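Local coordinates for tail fiber protein (Acinetobacter phage AM24, PDB 5W5P) that probably recognises and degrades the capsular polysaccharide of Acinetobacter baumannii as the trimeric tailspike of the phage, at residues E264-L269 against R286-S291; L315-G320 against G335-G340. All coordinates share one frame; numbering follows the deposited sequence.

Contact 1 (E264-L269 against R286-S291)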
loop_
_atom_site.group_PDB
_atom_site.type_symbol
_atom_site.label_atom_id
_atom_site.label_comp_id
_atom_site.label_asym_id
_atom_site.label_seq_id
_atom_site.Cartn_x
_atom_site.Cartn_y
_atom_site.Cartn_z
ATOM N N GLU A 264 8.281 -5.756 8.825
ATOM C CA GLU A 264 9.678 -6.042 8.477
ATOM C C GLU A 264 10.378 -6.894 9.540
ATOM O O GLU A 264 11.502 -6.607 9.962
ATOM C CB GLU A 264 10.451 -4.747 8.210
ATOM C CG GLU A 264 10.304 -4.231 6.777
ATOM C CD GLU A 264 9.941 -2.753 6.709
ATOM O OE1 GLU A 264 10.482 -1.968 7.525
ATOM O OE2 GLU A 264 9.113 -2.380 5.843
ATOM N N ASN A 265 9.716 -7.971 9.953
ATOM C CA ASN A 265 10.264 -8.924 10.909
ATOM C C ASN A 265 10.490 -10.270 10.235
ATOM O O ASN A 265 10.072 -10.504 9.099
ATOM C CB ASN A 265 9.341 -9.105 12.120
ATOM C CG ASN A 265 9.210 -7.848 12.946
ATOM O OD1 ASN A 265 10.172 -7.399 13.578
ATOM N ND2 ASN A 265 8.013 -7.268 12.951
ATOM N N HIS A 266 11.153 -11.163 10.964
ATOM C CA HIS A 266 11.403 -12.533 10.525
ATOM C C HIS A 266 10.725 -13.465 11.532
ATOM O O HIS A 266 11.274 -13.749 12.599
ATOM C CB HIS A 266 12.908 -12.806 10.420
ATOM C CG HIS A 266 13.646 -11.827 9.558
ATOM N ND1 HIS A 266 14.071 -12.131 8.283
ATOM C CD2 HIS A 266 14.047 -10.555 9.794
ATOM C CE1 HIS A 266 14.697 -11.087 7.767
ATOM N NE2 HIS A 266 14.695 -10.117 8.665
ATOM N N LEU A 267 9.524 -13.932 11.195
ATOM C CA LEU A 267 8.743 -14.799 12.068
ATOM C C LEU A 267 8.867 -16.245 11.612
ATOM O O LEU A 267 8.741 -16.547 10.423
ATOM C CB LEU A 267 7.265 -14.399 12.082
ATOM C CG LEU A 267 6.919 -12.913 12.189
ATOM C CD1 LEU A 267 5.424 -12.725 12.312
ATOM C CD2 LEU A 267 7.629 -12.279 13.373
ATOM N N ALA A 268 9.108 -17.139 12.563
ATOM C CA ALA A 268 9.224 -18.553 12.241
ATOM C C ALA A 268 8.692 -19.377 13.402
ATOM O O ALA A 268 9.072 -19.146 14.556
ATOM C CB ALA A 268 10.675 -18.931 11.934
ATOM N N LEU A 269 7.804 -20.322 13.086
ATOM C CA LEU A 269 7.300 -21.300 14.049
ATOM C C LEU A 269 6.590 -20.637 15.224
ATOM O O LEU A 269 6.548 -21.188 16.325
ATOM C CB LEU A 269 8.424 -22.210 14.544
ATOM C CG LEU A 269 9.090 -23.021 13.431
ATOM C CD1 LEU A 269 10.411 -23.626 13.895
ATOM C CD2 LEU A 269 8.136 -24.096 12.952
ATOM N N ARG A 286 4.580 -6.842 5.459
ATOM C CA ARG A 286 5.949 -7.030 4.974
ATOM C C ARG A 286 6.809 -7.801 5.981
ATOM O O ARG A 286 7.949 -7.438 6.269
ATOM C CB ARG A 286 6.590 -5.683 4.612
ATOM C CG ARG A 286 5.943 -4.986 3.412
ATOM C CD ARG A 286 6.248 -3.488 3.378
ATOM N NE ARG A 286 5.346 -2.710 4.227
ATOM C CZ ARG A 286 4.168 -2.226 3.834
ATOM N NH1 ARG A 286 3.739 -2.433 2.599
ATOM N NH2 ARG A 286 3.416 -1.530 4.676
ATOM N N ASN A 287 6.260 -8.893 6.502
ATOM C CA ASN A 287 6.990 -9.787 7.390
ATOM C C ASN A 287 7.258 -11.113 6.691
ATOM O O ASN A 287 6.390 -11.641 5.993
ATOM C CB ASN A 287 6.221 -10.050 8.690
ATOM C CG ASN A 287 5.850 -8.782 9.426
ATOM O OD1 ASN A 287 4.755 -8.238 9.242
ATOM N ND2 ASN A 287 6.742 -8.322 10.289
ATOM N N PHE A 288 8.457 -11.655 6.892
ATOM C CA PHE A 288 8.825 -12.975 6.382
ATOM C C PHE A 288 8.397 -14.022 7.410
ATOM O O PHE A 288 9.098 -14.260 8.396
ATOM C CB PHE A 288 10.327 -13.047 6.122
ATOM C CG PHE A 288 10.817 -12.100 5.057
ATOM C CD1 PHE A 288 10.058 -11.866 3.917
ATOM C CD2 PHE A 288 12.038 -11.447 5.193
ATOM C CE1 PHE A 288 10.507 -11.003 2.932
ATOM C CE2 PHE A 288 12.494 -10.581 4.210
ATOM C CZ PHE A 288 11.725 -10.362 3.075
ATOM N N CYS A 289 7.250 -14.661 7.193
ATOM C CA CYS A 289 6.718 -15.639 8.141
ATOM C C CYS A 289 6.844 -17.044 7.568
ATOM O O CYS A 289 6.232 -17.356 6.542
ATOM C CB CYS A 289 5.262 -15.344 8.492
ATOM S SG CYS A 289 4.890 -13.608 8.756
ATOM N N GLU A 290 7.611 -17.891 8.252
ATOM C CA GLU A 290 7.926 -19.236 7.786
ATOM C C GLU A 290 7.439 -20.247 8.814
ATOM O O GLU A 290 7.904 -20.246 9.958
ATOM C CB GLU A 290 9.431 -19.390 7.548
ATOM C CG GLU A 290 10.034 -18.317 6.650
ATOM C CD GLU A 290 9.955 -18.675 5.171
ATOM O OE1 GLU A 290 9.167 -19.578 4.809
ATOM O OE2 GLU A 290 10.689 -18.057 4.368
ATOM N N SER A 291 6.502 -21.101 8.403
ATOM C CA SER A 291 6.016 -22.201 9.236
ATOM C C SER A 291 5.406 -21.691 10.542
ATOM O O SER A 291 5.607 -22.274 11.607
ATOM C CB SER A 291 7.132 -23.209 9.517
ATOM O OG SER A 291 7.684 -23.703 8.310
HETATM O O HOH W 1 10.915 -8.814 6.795
#

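Contact 2 (L315-G320 against G335-G340)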
loop_
_atom_site.group_PDB
_atom_site.type_symbol
_atom_site.label_atom_id
_atom_site.label_comp_id
_atom_site.label_asym_id
_atom_site.label_seq_id
_atom_site.Cartn_x
_atom_site.Cartn_y
_atom_site.Cartn_z
ATOM N N LEU A 315 4.901 -12.461 3.712
ATOM C CA LEU A 315 5.173 -13.826 3.280
ATOM C C LEU A 315 4.525 -14.773 4.280
ATOM O O LEU A 315 4.668 -14.587 5.494
ATOM C CB LEU A 315 6.675 -14.082 3.182
ATOM C CG LEU A 315 7.214 -15.515 3.190
ATOM C CD1 LEU A 315 7.027 -16.176 1.849
ATOM C CD2 LEU A 315 8.690 -15.497 3.560
ATOM N N TRP A 316 3.792 -15.768 3.773
ATOM C CA TRP A 316 3.061 -16.727 4.612
ATOM C C TRP A 316 3.142 -18.093 3.930
ATOM O O TRP A 316 2.296 -18.435 3.097
ATOM C CB TRP A 316 1.618 -16.284 4.820
ATOM C CG TRP A 316 0.917 -16.978 5.942
ATOM C CD1 TRP A 316 -0.036 -17.956 5.837
ATOM C CD2 TRP A 316 1.096 -16.743 7.342
ATOM N NE1 TRP A 316 -0.453 -18.346 7.086
ATOM C CE2 TRP A 316 0.222 -17.611 8.028
ATOM C CE3 TRP A 316 1.911 -15.882 8.084
ATOM C CZ2 TRP A 316 0.145 -17.645 9.421
ATOM C CZ3 TRP A 316 1.835 -15.917 9.467
ATOM C CH2 TRP A 316 0.960 -16.794 10.121
ATOM N N GLU A 317 4.158 -18.872 4.298
ATOM C CA GLU A 317 4.460 -20.141 3.650
ATOM C C GLU A 317 4.476 -21.265 4.678
ATOM O O GLU A 317 4.951 -21.079 5.804
ATOM C CB GLU A 317 5.810 -20.070 2.927
ATOM C CG GLU A 317 6.026 -21.138 1.870
ATOM C CD GLU A 317 7.201 -20.819 0.969
ATOM O OE1 GLU A 317 7.865 -19.787 1.205
ATOM O OE2 GLU A 317 7.461 -21.595 0.023
ATOM N N SER A 318 3.957 -22.429 4.278
ATOM C CA SER A 318 3.943 -23.624 5.126
ATOM C C SER A 318 3.356 -23.316 6.498
ATOM O O SER A 318 3.809 -23.825 7.523
ATOM C CB SER A 318 5.344 -24.224 5.258
ATOM O OG SER A 318 5.923 -24.435 3.983
ATOM N N SER A 319 2.330 -22.480 6.513
ATOM C CA SER A 319 1.816 -21.907 7.746
ATOM C C SER A 319 0.349 -22.292 7.942
ATOM O O SER A 319 -0.213 -23.106 7.202
ATOM C CB SER A 319 2.009 -20.391 7.724
ATOM O OG SER A 319 3.366 -20.046 7.942
ATOM N N GLY A 320 -0.270 -21.696 8.951
ATOM C CA GLY A 320 -1.653 -21.964 9.297
ATOM C C GLY A 320 -2.597 -20.887 8.807
ATOM O O GLY A 320 -2.442 -20.351 7.705
ATOM N N GLY A 335 -1.403 -7.516 -1.636
ATOM C CA GLY A 335 -0.142 -8.053 -2.110
ATOM C C GLY A 335 0.505 -9.102 -1.240
ATOM O O GLY A 335 1.724 -9.263 -1.287
ATOM N N ASN A 336 -0.272 -9.825 -0.440
ATOM C CA ASN A 336 0.311 -10.889 0.362
ATOM C C ASN A 336 0.749 -12.054 -0.520
ATOM O O ASN A 336 0.279 -12.235 -1.646
ATOM C CB ASN A 336 -0.675 -11.370 1.422
ATOM C CG ASN A 336 -0.849 -10.369 2.539
ATOM O OD1 ASN A 336 0.116 -10.011 3.220
ATOM N ND2 ASN A 336 -2.076 -9.885 2.718
ATOM N N TYR A 337 1.676 -12.846 0.014
ATOM C CA TYR A 337 2.234 -14.011 -0.663
ATOM C C TYR A 337 1.923 -15.229 0.199
ATOM O O TYR A 337 2.534 -15.420 1.258
ATOM C CB TYR A 337 3.739 -13.831 -0.880
ATOM C CG TYR A 337 4.473 -14.983 -1.547
ATOM C CD1 TYR A 337 4.804 -16.129 -0.832
ATOM C CD2 TYR A 337 4.881 -14.900 -2.874
ATOM C CE1 TYR A 337 5.484 -17.169 -1.425
ATOM C CE2 TYR A 337 5.570 -15.939 -3.476
ATOM C CZ TYR A 337 5.870 -17.071 -2.746
ATOM O OH TYR A 337 6.556 -18.111 -3.333
ATOM N N PHE A 338 0.963 -16.035 -0.244
ATOM C CA PHE A 338 0.615 -17.287 0.409
ATOM C C PHE A 338 1.072 -18.453 -0.455
ATOM O O PHE A 338 0.863 -18.450 -1.673
ATOM C CB PHE A 338 -0.890 -17.379 0.653
ATOM C CG PHE A 338 -1.446 -16.255 1.470
ATOM C CD1 PHE A 338 -1.327 -16.261 2.851
ATOM C CD2 PHE A 338 -2.107 -15.197 0.861
ATOM C CE1 PHE A 338 -1.849 -15.227 3.613
ATOM C CE2 PHE A 338 -2.633 -14.161 1.614
ATOM C CZ PHE A 338 -2.504 -14.174 2.991
ATOM N N GLU A 339 1.693 -19.449 0.179
ATOM C CA GLU A 339 2.226 -20.600 -0.547
ATOM C C GLU A 339 2.203 -21.832 0.344
ATOM O O GLU A 339 2.878 -21.858 1.379
ATOM C CB GLU A 339 3.651 -20.325 -1.035
ATOM C CG GLU A 339 4.257 -21.461 -1.844
ATOM C CD GLU A 339 3.428 -21.811 -3.068
ATOM O OE1 GLU A 339 2.962 -20.881 -3.760
ATOM O OE2 GLU A 339 3.244 -23.015 -3.341
ATOM N N GLY A 340 1.437 -22.845 -0.063
ATOM C CA GLY A 340 1.446 -24.156 0.562
ATOM C C GLY A 340 1.234 -24.182 2.060
ATOM O O GLY A 340 2.074 -24.708 2.796
HETATM O O HOH W 2 8.519 -19.728 -1.588
#

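Contact 1 (E264-L269 against R286-S291)
Two successive rungs of the right-handed parallel beta-helix of a trimeric tailspike meet where H266, L267 and A268 pair in parallel with F288, C289 and E290. Four backbone hydrogen bonds and a weak fifth, E264 N to R286 O, join the two segments; the shortest runs from E290 N to L267 O, 2.8 Å. On the face of H266, F288 and E290 the rings form an offset edge-to-face pair, with the edge of F288 toward the face of H266. Their centroids are 5.6 Å apart and their planes 61° apart. H266 NE2 is bonded to E203 of the second subunit. On the other face CD1 of L267 lies 3.7 Å from SG of C289. Just past the C-terminal ends of the strands, CD2 of L269 packs 3.7 Å from CB of S291. At the start, OE2 of E264 lies 4.1 Å from NE of R286, too far for a salt bridge. E264 is instead bridged to K232 of the second subunit, and R286 to E263 of its own chain. A water lies 3.0 Å from N265 O, placed to donate to it and, weakly, to R286 O, though other acceptors compete. Strand 235-237 flanks 266-268, and strand 315-317 flanks 288-290.

Contact 2 (L315-G320 against G335-G340)
L315 and Y337 lie side by side, their CD1 atoms 3.5 Å apart. On the other face W316 crosses F338. CB of W316 sits 3.5 Å from CD1 of F338, and CD1 of W316 lies at the edge of the phenylalanine ring, in its plane. E317 and E339 lie alongside each other on the face of L315 and Y337, touching by their chains: OE2 of E317 comes 3.7 Å from CG of E339, while their carboxylate planes are turned 81° apart. E339 bends at chi2 (58°), which carries its carboxylate away from E317. A water donates to OE2 of E317 at 2.7 Å and is also bonded to OH of Y337.

Parallel backbone pairing sets this register. W316 N bonds to Y337 O at 2.8 Å, E339 N to W316 O, and S318 N to E339 O.

Further out, the indole is fixed by its own segment. NE1 of W316 gives a nearly straight bond to G320 O, 2.9 Å and 178°, with the oxygen in the ring plane; NE1 comes in from above the carbonyl plane of G320. CB of S319 covers part of one indole face, and S319 OG bonds to E317 O. F322 meets both W316 and F338 edge-to-face, with F374 beyond F338.

The faces differ in chemistry. One is an aromatic filling; the other joins L315 and Y337, which pack on the second subunit, to two partly exposed glutamates. The OE2 atoms of E317 and E339 stay 5.6 Å apart, consistent with like charges kept separate.

How the contacts relate
Contact 1 and contact 2 are neighbouring pairings along the same parallel beta-helix, their centres about 10 Å apart. In chain order contact 1 closes before contact 2 opens. Strand 288-290 joins them by pairing with 315-317, so the strands run 266-268, 288-290, 315-317 and 337-339. Probable backbone hydrogen bonds link N287 O to L315 N at 2.8 Å and S291 N to E317 O at 3.0 Å. OE2 of E290 also packs 3.3 Å from CD2 of L315. Both contacts reach the second subunit, contact 1 with more residues. A bound zinc ion lies about 13 Å from the side chain of H266.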